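PfVFT1 (Plasmodium falciparum, PDB 5JKQ) is a bi-lobed Venus flytrap protein related to solute-binding proteins and probably binds a small ligand between its two lobes. Local coordinates at residues I189-L192 / E193-K196; S240-L244 / S245-I249. The protein carries 3 engineered substitutions. All blocks are in the same frame, centred on the assembly; numbering follows the deposited sequence.

Contact 1 (I189-L192 / E193-K196); sequences INNL and EDLK
The amide of Asn-191 and the carboxylate of Asp-194 lie obliquely across one another at the start of helix 192-201, their planes 46° apart. Asn-191 is the N-cap. Its CG sits between the backbone N and the carbonyl carbon (chi1 51°), and this rotation swings OD1 forward over the first turn, where it accepts from the backbone N of Asp-194 at 2.6 Å in a fairly straight bond. On the other arm of the same amide, ND2 reaches Asp-194 OD2 at 2.8 Å, but the N-H points poorly and the bond is weak; a second weak bond joins ND2 to Asn-190 OD1. The helical backbone takes over at once, with Leu-195 N giving to Asn-191 O at 3.1 Å and Lys-196 N to Leu-192 O at 3.0 Å.

Apolar groups meet on two sides of this turn. Ile-189, still in the loop, brings its CG2 branch against the helix, 3.9 Å from Leu-195 CB, and strand 175-184 lies against both residues through Ile-183 and Ile-181. On another side, Lys-196 runs out extended beyond CG and crosses Leu-192 with its aliphatic part, Lys-196 CE lying 3.9 Å from Leu-192 CG. Helix 212-222 is next to this lysine, through Ile-221 and Phe-222.

The N-cap amide thus works in both directions, its oxygen satisfying a backbone N-H at the helix start and its nitrogen leaning weakly on the carboxylate, which should help to set its rotation. Asp-194 also brings negative charge to the end of the helix where the backbone dipole is positive, an arrangement expected to be electrostatically favourable.

Contact 2 (S240-L244 / S245-I249); sequences SKSVL and SKSHI
Ser-245 meets the last turn of helix 236-244 through both its backbone and its side chain. Its N donates to Lys-241 O at 2.8 Å, an ordinary helical bond. With chi1 at 73°, its OG sits between the backbone N and the carbonyl carbon and faces the preceding turn, where it donates to Ser-242 O at 2.9 Å, approaching from above the carbonyl plane.

At Lys-246 the chain leaves the helix with a positive phi of 72°. Its N bonds to Val-243 O at 3.1 Å, whereas its side chain leaves the backbone away from the helix, and NZ forms a salt bridge with Glu-186.

Ser-247 closes the turn. Its N gives to Ser-242 O at 3.2 Å, nearly along the C=O axis (173°), which makes that carbonyl the acceptor of two bonds, this one and the hydroxyl of Ser-245. Ser-247 OG is in turn an acceptor twice over, from Ser-242 OG at 2.8 Å and from His-248 ND1 at 2.7 Å. The second of these bonds lies in the plane of the imidazole at its edge, so the hydroxyl links the helix to the ring and should restrain the ring's rotation. Phe-233 meets His-248 edge-to-face, and Lys-206 and Ala-208 of strand 206-209 also touch it.

Past the ring, backbone bonding between Ile-249 and Lys-206 takes the chain into strand 250-253, which runs parallel to strand 206-209.

The pair of backbone bonds, the longer from Ser-247 to Ser-242 enclosing the shorter from Lys-246 to Val-243, together with the positive phi at Lys-246, defines a Schellman motif, here ending the helix that delivers the chain to a central strand of the sheet.

In the fold
Both contacts are partly buried helix ends in the same lobe, with centres about 17 Å apart and nearest atoms about 5 Å apart, not touching. They share strand 175-184: contact 1 packs on Ile-181 and Ile-183, contact 2 on Met-182 and Leu-184, so the two helices use alternate residues of it, consistent with opposite faces of the sheet. Their chemistry mirrors their places. Contact 1 opens helix 192-201, where a side-chain oxygen meets an N-H of the first turn; contact 2 closes helix 236-244, where backbone N-H groups and a serine hydroxyl meet carbonyls of the last turn. Contact 1 adds apolar packing to its hydrogen bonds, whereas contact 2 is held across its segments by polar bonds.

Contact 1 (I189-L192 / E193-K196)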
loop_
_atom_site.group_PDB
_atom_site.type_symbol
_atom_site.label_atom_id
_atom_site.label_comp_id
_atom_site.label_asym_id
_atom_site.label_seq_id
_atom_site.Cartn_x
_atom_site.Cartn_y
_atom_site.Cartn_z
ATOM N N ILE A 189 -17.552 23.189 -8.673
ATOM C CA ILE A 189 -17.354 21.742 -8.645
ATOM C C ILE A 189 -16.858 21.310 -7.268
ATOM O O ILE A 189 -15.763 21.692 -6.855
ATOM C CB ILE A 189 -16.339 21.296 -9.718
ATOM C CG1 ILE A 189 -16.840 21.681 -11.111
ATOM C CG2 ILE A 189 -16.097 19.789 -9.652
ATOM C CD1 ILE A 189 -15.794 21.548 -12.199
ATOM N N ASN A 190 -17.663 20.519 -6.563
ATOM C CA ASN A 190 -17.290 20.039 -5.234
ATOM C C ASN A 190 -17.457 18.527 -5.067
ATOM O O ASN A 190 -17.452 18.016 -3.948
ATOM C CB ASN A 190 -18.104 20.776 -4.167
ATOM C CG ASN A 190 -19.581 20.853 -4.505
ATOM O OD1 ASN A 190 -20.326 19.888 -4.319
ATOM N ND2 ASN A 190 -20.016 22.012 -4.996
ATOM N N ASN A 191 -17.581 17.811 -6.179
ATOM C CA ASN A 191 -17.613 16.353 -6.134
ATOM C C ASN A 191 -17.076 15.734 -7.417
ATOM O O ASN A 191 -16.876 16.420 -8.419
ATOM C CB ASN A 191 -19.035 15.845 -5.861
ATOM C CG ASN A 191 -20.065 16.444 -6.798
ATOM O OD1 ASN A 191 -20.111 16.115 -7.982
ATOM N ND2 ASN A 191 -20.909 17.319 -6.264
ATOM N N LEU A 192 -16.837 14.428 -7.364
ATOM C CA LEU A 192 -16.285 13.690 -8.490
ATOM C C LEU A 192 -17.244 13.687 -9.679
ATOM O O LEU A 192 -16.813 13.658 -10.830
ATOM C CB LEU A 192 -15.964 12.256 -8.060
ATOM C CG LEU A 192 -15.267 11.354 -9.080
ATOM C CD1 LEU A 192 -13.931 11.932 -9.515
ATOM C CD2 LEU A 192 -15.085 9.959 -8.501
ATOM N N GLU A 193 -18.542 13.725 -9.392
ATOM C CA GLU A 193 -19.561 13.702 -10.438
ATOM C C GLU A 193 -19.565 15.000 -11.241
ATOM O O GLU A 193 -19.595 14.972 -12.472
ATOM C CB GLU A 193 -20.945 13.460 -9.829
ATOM C CG GLU A 193 -22.081 13.408 -10.842
ATOM C CD GLU A 193 -21.986 12.217 -11.776
ATOM O OE1 GLU A 193 -21.191 11.293 -11.492
ATOM O OE2 GLU A 193 -22.708 12.203 -12.796
ATOM N N ASP A 194 -19.550 16.133 -10.543
ATOM C CA ASP A 194 -19.509 17.435 -11.201
ATOM C C ASP A 194 -18.214 17.586 -11.991
ATOM O O ASP A 194 -18.194 18.206 -13.054
ATOM C CB ASP A 194 -19.630 18.575 -10.183
ATOM C CG ASP A 194 -21.001 18.651 -9.542
ATOM O OD1 ASP A 194 -21.998 18.279 -10.197
ATOM O OD2 ASP A 194 -21.082 19.096 -8.378
ATOM N N LEU A 195 -17.135 17.017 -11.460
ATOM C CA LEU A 195 -15.835 17.072 -12.117
ATOM C C LEU A 195 -15.876 16.320 -13.443
ATOM O O LEU A 195 -15.407 16.826 -14.460
ATOM C CB LEU A 195 -14.747 16.491 -11.208
ATOM C CG LEU A 195 -13.325 16.451 -11.773
ATOM C CD1 LEU A 195 -12.805 17.853 -12.056
ATOM C CD2 LEU A 195 -12.398 15.716 -10.820
ATOM N N LYS A 196 -16.440 15.114 -13.422
ATOM C CA LYS A 196 -16.577 14.301 -14.629
ATOM C C LYS A 196 -17.298 15.058 -15.735
ATOM O O LYS A 196 -16.857 15.063 -16.884
ATOM C CB LYS A 196 -17.334 13.007 -14.326
ATOM C CG LYS A 196 -16.513 11.934 -13.633
ATOM C CD LYS A 196 -17.346 10.678 -13.421
ATOM C CE LYS A 196 -16.751 9.779 -12.354
ATOM N NZ LYS A 196 -17.626 8.617 -12.048
#

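Contact 2 (S240-L244 / S245-I249)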
loop_
_atom_site.group_PDB
_atom_site.type_symbol
_atom_site.label_atom_id
_atom_site.label_comp_id
_atom_site.label_asym_id
_atom_site.label_seq_id
_atom_site.Cartn_x
_atom_site.Cartn_y
_atom_site.Cartn_z
ATOM N N SER A 240 -0.178 23.484 -4.860
ATOM C CA SER A 240 -1.227 24.471 -4.628
ATOM C C SER A 240 -1.041 25.722 -5.480
ATOM O O SER A 240 -2.010 26.278 -5.998
ATOM C CB SER A 240 -1.273 24.860 -3.151
ATOM O OG SER A 240 -1.641 23.755 -2.345
ATOM N N LYS A 241 0.206 26.162 -5.611
ATOM C CA LYS A 241 0.535 27.325 -6.427
ATOM C C LYS A 241 0.014 27.144 -7.852
ATOM O O LYS A 241 -0.491 28.085 -8.465
ATOM C CB LYS A 241 2.050 27.548 -6.431
ATOM C CG LYS A 241 2.505 28.847 -7.076
ATOM C CD LYS A 241 3.423 29.628 -6.141
ATOM C CE LYS A 241 4.016 30.861 -6.814
ATOM N NZ LYS A 241 5.149 30.519 -7.723
ATOM N N SER A 242 0.118 25.920 -8.359
ATOM C CA SER A 242 -0.270 25.613 -9.731
ATOM C C SER A 242 -1.784 25.670 -9.932
ATOM O O SER A 242 -2.259 26.129 -10.970
ATOM C CB SER A 242 0.252 24.230 -10.123
ATOM O OG SER A 242 -0.104 23.906 -11.453
ATOM N N VAL A 243 -2.537 25.195 -8.946
ATOM C CA VAL A 243 -3.994 25.257 -9.006
ATOM C C VAL A 243 -4.471 26.703 -8.890
ATOM O O VAL A 243 -5.394 27.116 -9.592
ATOM C CB VAL A 243 -4.641 24.402 -7.893
ATOM C CG1 VAL A 243 -6.153 24.629 -7.823
ATOM C CG2 VAL A 243 -4.337 22.931 -8.124
ATOM N N LEU A 244 -3.840 27.465 -8.003
ATOM C CA LEU A 244 -4.204 28.862 -7.790
ATOM C C LEU A 244 -3.820 29.722 -8.991
ATOM O O LEU A 244 -4.533 30.662 -9.342
ATOM C CB LEU A 244 -3.538 29.403 -6.521
ATOM C CG LEU A 244 -4.027 28.794 -5.205
ATOM C CD1 LEU A 244 -3.104 29.172 -4.062
ATOM C CD2 LEU A 244 -5.449 29.235 -4.902
ATOM N N SER A 245 -2.696 29.391 -9.622
ATOM C CA SER A 245 -2.246 30.106 -10.814
ATOM C C SER A 245 -3.109 29.761 -12.024
ATOM O O SER A 245 -2.932 30.332 -13.101
ATOM C CB SER A 245 -0.784 29.780 -11.120
ATOM O OG SER A 245 -0.658 28.464 -11.627
ATOM N N LYS A 246 -4.020 28.809 -11.845
ATOM C CA LYS A 246 -5.009 28.465 -12.864
ATOM C C LYS A 246 -4.388 27.724 -14.053
ATOM O O LYS A 246 -4.995 27.636 -15.121
ATOM C CB LYS A 246 -5.716 29.735 -13.344
ATOM C CG LYS A 246 -7.198 29.576 -13.611
ATOM C CD LYS A 246 -7.944 30.831 -13.186
ATOM C CE LYS A 246 -9.406 30.777 -13.585
ATOM N NZ LYS A 246 -10.159 31.963 -13.089
ATOM N N SER A 247 -3.188 27.184 -13.860
ATOM C CA SER A 247 -2.508 26.430 -14.913
ATOM C C SER A 247 -3.026 24.994 -14.989
ATOM O O SER A 247 -3.049 24.387 -16.062
ATOM C CB SER A 247 -0.997 26.430 -14.678
ATOM O OG SER A 247 -0.667 25.809 -13.446
ATOM N N HIS A 248 -3.432 24.456 -13.842
ATOM C CA HIS A 248 -3.997 23.112 -13.764
ATOM C C HIS A 248 -5.380 23.162 -13.122
ATOM O O HIS A 248 -5.562 23.787 -12.077
ATOM C CB HIS A 248 -3.073 22.187 -12.969
ATOM C CG HIS A 248 -1.712 22.028 -13.575
ATOM N ND1 HIS A 248 -0.849 23.087 -13.756
ATOM C CD2 HIS A 248 -1.067 20.933 -14.043
ATOM C CE1 HIS A 248 0.270 22.652 -14.307
ATOM N NE2 HIS A 248 0.163 21.348 -14.490
ATOM N N ILE A 249 -6.348 22.502 -13.750
ATOM C CA ILE A 249 -7.742 22.597 -13.328
ATOM C C ILE A 249 -7.956 22.049 -11.917
ATOM O O ILE A 249 -8.781 22.569 -11.166
ATOM C CB ILE A 249 -8.676 21.853 -14.316
ATOM C CG1 ILE A 249 -10.149 22.111 -13.976
ATOM C CG2 ILE A 249 -8.371 20.352 -14.340
ATOM C CD1 ILE A 249 -10.587 23.563 -14.150
#